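Local coordinates for extracellular solute-binding protein family 5 (Brucella melitensis, PDB 4ONY) that probably binds peptides or related solutes in the periplasm and delivers them to an ABC transporter for uptake across the inner membrane, at residues G305-M310 and S491-G496; L361-R366 and L547-I552. All blocks are in the same frame, centred on the assembly; numbering follows the deposited sequence.

Contact 1. Residues G305-M310 and S491-G496; sequences GTPADM and SSLSPG
Asp309 OD1 takes two hydrogen bonds from one residue, Ser491. The backbone N lies 2.9 Å from OD1 in an almost straight bond (176°) that arrives from above the carboxylate plane, while the hydroxyl OG, 3.1 Å from the same OD1, uses the anti lone pair. Ser491 OG can reach back because it stands between its own backbone N and carbonyl carbon (chi1 65°), which also brings it against the ring of Pro307, 3.4 Å from CG. That ring packs against the Ser492 carbonyl group: CG sits 3.6 Å from Ser492 O, and CD rests on Leu493 CD2. The two methyls of Leu493 divide the work, CD2 going to the proline and CD1 to Thr306 CG2, 3.8 Å away, the two side chains crossing at about a right angle. A water bridges the two backbones, donating to Pro307 O (2.8 Å) and to Ser491 O. Further out, Ser492 OG accepts from Ser494 N in an ST turn, and Leu493 O is held by Arg537. The Met310-Leu489 backbone bond begins the antiparallel pairing of 310-315 with 484-489, so the two loops meet at the end of adjacent central strands of the mixed sheet in a family 5 solute-binding protein.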
# COMPACT_ATOMS: atom_id res chain seq x y z
N GLY A 305 5.70 7.38 -8.07
CA GLY A 305 5.33 6.51 -9.15
C GLY A 305 4.75 5.17 -8.70
O GLY A 305 4.36 4.37 -9.54
N THR A 306 4.67 4.92 -7.40
CA THR A 306 3.82 3.85 -6.89
C THR A 306 2.33 4.29 -7.08
O THR A 306 2.01 5.49 -7.09
CB THR A 306 4.09 3.55 -5.42
OG1 THR A 306 4.00 4.77 -4.68
CG2 THR A 306 5.45 2.95 -5.24
N PRO A 307 1.44 3.35 -7.29
CA PRO A 307 0.06 3.73 -7.58
C PRO A 307 -0.68 4.39 -6.42
O PRO A 307 -0.31 4.23 -5.27
CB PRO A 307 -0.63 2.41 -7.93
CG PRO A 307 0.26 1.33 -7.40
CD PRO A 307 1.65 1.89 -7.26
N ALA A 308 -1.71 5.14 -6.77
CA ALA A 308 -2.60 5.72 -5.78
C ALA A 308 -3.67 4.65 -5.47
O ALA A 308 -4.16 3.97 -6.39
CB ALA A 308 -3.24 6.96 -6.35
N ASP A 309 -4.00 4.47 -4.20
CA ASP A 309 -4.96 3.47 -3.79
C ASP A 309 -6.31 3.78 -4.47
O ASP A 309 -6.71 4.95 -4.56
CB ASP A 309 -5.13 3.48 -2.27
CG ASP A 309 -3.95 2.84 -1.54
OD1 ASP A 309 -3.03 2.21 -2.16
OD2 ASP A 309 -3.97 2.95 -0.32
N MET A 310 -6.99 2.75 -4.94
CA MET A 310 -8.37 2.92 -5.42
C MET A 310 -9.34 3.32 -4.29
O MET A 310 -9.27 2.78 -3.17
CB MET A 310 -8.86 1.64 -6.06
CG MET A 310 -10.28 1.66 -6.60
SD MET A 310 -10.77 2.92 -7.79
CE MET A 310 -9.83 2.32 -9.20
N SER A 491 -2.92 -0.57 -3.05
CA SER A 491 -2.32 -0.88 -4.34
C SER A 491 -0.84 -0.94 -4.18
O SER A 491 -0.29 -0.33 -3.25
CB SER A 491 -2.70 0.18 -5.38
OG SER A 491 -2.12 1.43 -4.97
N SER A 492 -0.17 -1.60 -5.11
CA SER A 492 1.28 -1.55 -5.13
C SER A 492 1.82 -1.82 -6.51
O SER A 492 1.09 -2.15 -7.44
CB SER A 492 1.88 -2.53 -4.13
OG SER A 492 2.07 -3.84 -4.70
N LEU A 493 3.12 -1.65 -6.63
CA LEU A 493 3.83 -1.96 -7.86
C LEU A 493 4.13 -3.46 -7.98
O LEU A 493 4.68 -3.86 -8.97
CB LEU A 493 5.15 -1.17 -7.93
CG LEU A 493 5.04 0.30 -8.34
CD1 LEU A 493 6.39 1.01 -8.42
CD2 LEU A 493 4.32 0.47 -9.67
N SER A 494 3.73 -4.26 -7.00
CA SER A 494 4.01 -5.71 -7.01
C SER A 494 2.77 -6.52 -6.73
O SER A 494 2.73 -7.30 -5.78
CB SER A 494 5.01 -6.00 -5.90
OG SER A 494 6.15 -5.19 -6.12
N PRO A 495 1.69 -6.29 -7.52
CA PRO A 495 0.54 -7.11 -7.28
C PRO A 495 0.94 -8.59 -7.41
O PRO A 495 1.75 -8.97 -8.28
CB PRO A 495 -0.44 -6.66 -8.35
CG PRO A 495 0.40 -6.12 -9.44
CD PRO A 495 1.54 -5.46 -8.71
N GLY A 496 0.40 -9.40 -6.51
CA GLY A 496 0.72 -10.82 -6.42
C GLY A 496 -0.48 -11.65 -5.96
O GLY A 496 -1.61 -11.46 -6.43
O HOH W 1 1.09 2.18 -3.90

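Contact 2. Residues L361-R366 and L547-I552; sequences LSSVGR and LDRVLI
Ser363 begins a type II beta turn that ends at Arg366, with Gly365 at positive phi and Arg366 N bonded back to Ser363 O; overlapping its start, Ser362 OG accepts from Val364 N in an ST turn. The loop sits against helix 537-553, where the closest CA pair is Ser363 and Asp548, 6.1 Å apart. Asp548 leaves the helix with CG anti to its backbone N (chi1 -167°), and its OD2 takes two bonds from Ser363. The backbone N, 3.0 Å from OD2, comes in on the anti side nearly straight (170°), whereas the hydroxyl OG, 2.8 Å from OD2, approaches from above the carboxylate plane. Ser354 OG adds a further bond to OD2 and Phe355 N holds OD1, so both oxygens of this buried carboxylate are occupied and its rotation is fixed.

At the next helix position, Arg549 runs out extended from CG to NE alongside Ser363, whose CB lies over the centre of one guanidinium face, 3.6 Å from its plane. The two terminal nitrogens close end-on upon a single acceptor: NH1 is 2.8 Å and NH2 3.0 Å from Arg366 O. Both bonds are bent, as one oxygen shared by two N-H groups requires. A salt bridge from NE to Glu372 and a bond from NH1 to Val387 O also hold the group, and the Glu372 carboxylate probably balances much of its positive charge. Toward the helix's C-terminal end, Ile552 CD1 reaches Val364 CG2 at 4.0 Å, the side chains crossing at about a right angle. Taken together, the arrangement is a beta turn docked on a helix, its main-chain polar atoms bound by an aspartate and an arginine from consecutive helix positions.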
# COMPACT_ATOMS: atom_id res chain seq x y z
N LEU A 361 1.91 0.61 -14.22
CA LEU A 361 0.99 -0.52 -14.34
C LEU A 361 -0.41 -0.14 -14.82
O LEU A 361 -1.22 -0.99 -15.11
CB LEU A 361 0.92 -1.28 -13.02
CG LEU A 361 2.27 -1.86 -12.52
CD1 LEU A 361 2.10 -2.61 -11.19
CD2 LEU A 361 2.90 -2.80 -13.51
N SER A 362 -0.74 1.15 -14.85
CA SER A 362 -2.02 1.60 -15.38
C SER A 362 -2.11 1.38 -16.87
O SER A 362 -1.17 1.74 -17.62
CB SER A 362 -2.19 3.12 -15.13
OG SER A 362 -3.36 3.60 -15.76
N SER A 363 -3.25 0.87 -17.33
CA SER A 363 -3.51 0.69 -18.75
C SER A 363 -4.05 1.92 -19.45
O SER A 363 -4.15 1.95 -20.72
CB SER A 363 -4.52 -0.43 -18.97
OG SER A 363 -5.79 -0.07 -18.43
N VAL A 364 -4.46 2.91 -18.67
CA VAL A 364 -5.22 4.06 -19.22
C VAL A 364 -4.35 4.93 -20.14
O VAL A 364 -3.24 5.27 -19.81
CB VAL A 364 -5.83 4.86 -18.06
CG1 VAL A 364 -6.53 6.13 -18.56
CG2 VAL A 364 -6.81 3.97 -17.31
N GLY A 365 -4.88 5.26 -21.33
CA GLY A 365 -4.17 6.10 -22.29
C GLY A 365 -3.02 5.36 -22.99
O GLY A 365 -2.15 5.97 -23.60
N ARG A 366 -3.00 4.05 -22.86
CA ARG A 366 -2.00 3.20 -23.55
C ARG A 366 -2.71 2.17 -24.42
O ARG A 366 -3.51 1.36 -23.90
CB ARG A 366 -1.16 2.48 -22.51
CG ARG A 366 -0.47 3.41 -21.53
CD ARG A 366 0.34 2.64 -20.54
NE ARG A 366 0.96 3.57 -19.62
CZ ARG A 366 2.09 4.20 -19.86
NH1 ARG A 366 2.82 3.93 -20.96
NH2 ARG A 366 2.54 5.06 -18.97
N LEU A 547 -4.90 -7.04 -16.86
CA LEU A 547 -5.83 -7.19 -15.73
C LEU A 547 -6.61 -5.88 -15.55
O LEU A 547 -7.83 -5.89 -15.47
CB LEU A 547 -5.12 -7.59 -14.43
CG LEU A 547 -6.02 -7.74 -13.17
CD1 LEU A 547 -7.16 -8.73 -13.37
CD2 LEU A 547 -5.22 -8.20 -11.97
N ASP A 548 -5.89 -4.76 -15.54
CA ASP A 548 -6.51 -3.45 -15.40
C ASP A 548 -7.61 -3.25 -16.45
O ASP A 548 -8.73 -2.82 -16.14
CB ASP A 548 -5.44 -2.35 -15.48
CG ASP A 548 -5.95 -0.99 -15.05
OD1 ASP A 548 -6.63 -0.92 -14.03
OD2 ASP A 548 -5.57 0.03 -15.67
N ARG A 549 -7.30 -3.62 -17.69
CA ARG A 549 -8.23 -3.41 -18.82
C ARG A 549 -9.51 -4.21 -18.62
O ARG A 549 -10.61 -3.72 -18.86
CB ARG A 549 -7.61 -3.78 -20.15
CG ARG A 549 -6.46 -2.88 -20.59
CD ARG A 549 -5.95 -3.21 -21.99
NE ARG A 549 -4.59 -2.73 -22.15
CZ ARG A 549 -4.25 -1.47 -22.44
NH1 ARG A 549 -5.16 -0.52 -22.70
NH2 ARG A 549 -2.97 -1.16 -22.43
N VAL A 550 -9.35 -5.44 -18.13
CA VAL A 550 -10.52 -6.28 -17.91
C VAL A 550 -11.40 -5.75 -16.77
O VAL A 550 -12.65 -5.78 -16.88
CB VAL A 550 -10.10 -7.74 -17.60
CG1 VAL A 550 -11.34 -8.56 -17.25
CG2 VAL A 550 -9.32 -8.35 -18.78
N LEU A 551 -10.76 -5.27 -15.70
CA LEU A 551 -11.46 -4.80 -14.55
C LEU A 551 -12.21 -3.49 -14.84
O LEU A 551 -13.39 -3.35 -14.46
CB LEU A 551 -10.49 -4.62 -13.37
CG LEU A 551 -9.85 -5.85 -12.77
CD1 LEU A 551 -8.81 -5.46 -11.72
CD2 LEU A 551 -10.89 -6.77 -12.13
N ILE A 552 -11.56 -2.58 -15.53
CA ILE A 552 -12.21 -1.35 -15.98
C ILE A 552 -13.42 -1.67 -16.88
O ILE A 552 -14.47 -1.03 -16.77
CB ILE A 552 -11.25 -0.45 -16.76
CG1 ILE A 552 -10.18 0.12 -15.83
CG2 ILE A 552 -12.01 0.70 -17.45
CD1 ILE A 552 -8.94 0.64 -16.56

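In the fold
The centres of contacts 1 and 2 lie about 13 Å apart, contact 1 about 6 Å and contact 2 about 19 Å from the centre of the chain. Their segments alternate in sequence, 305-310, 361-366, 491-496 and 547-552, with 180 residues between the partners of each. They meet directly through Leu361, whose CD1 is 3.6 Å from Leu493 O and 3.8 Å from Pro495 CD. Helix 537-553 serves both: it carries 547-552, while Phe540 and Val544 pack against Pro495. Contact 1 adjoins central strands of the mixed sheet, and contact 2 fastens the loop following its edge strand 350-351 to that helix, so distant parts of the sequence converge on one sheet-and-helix unit.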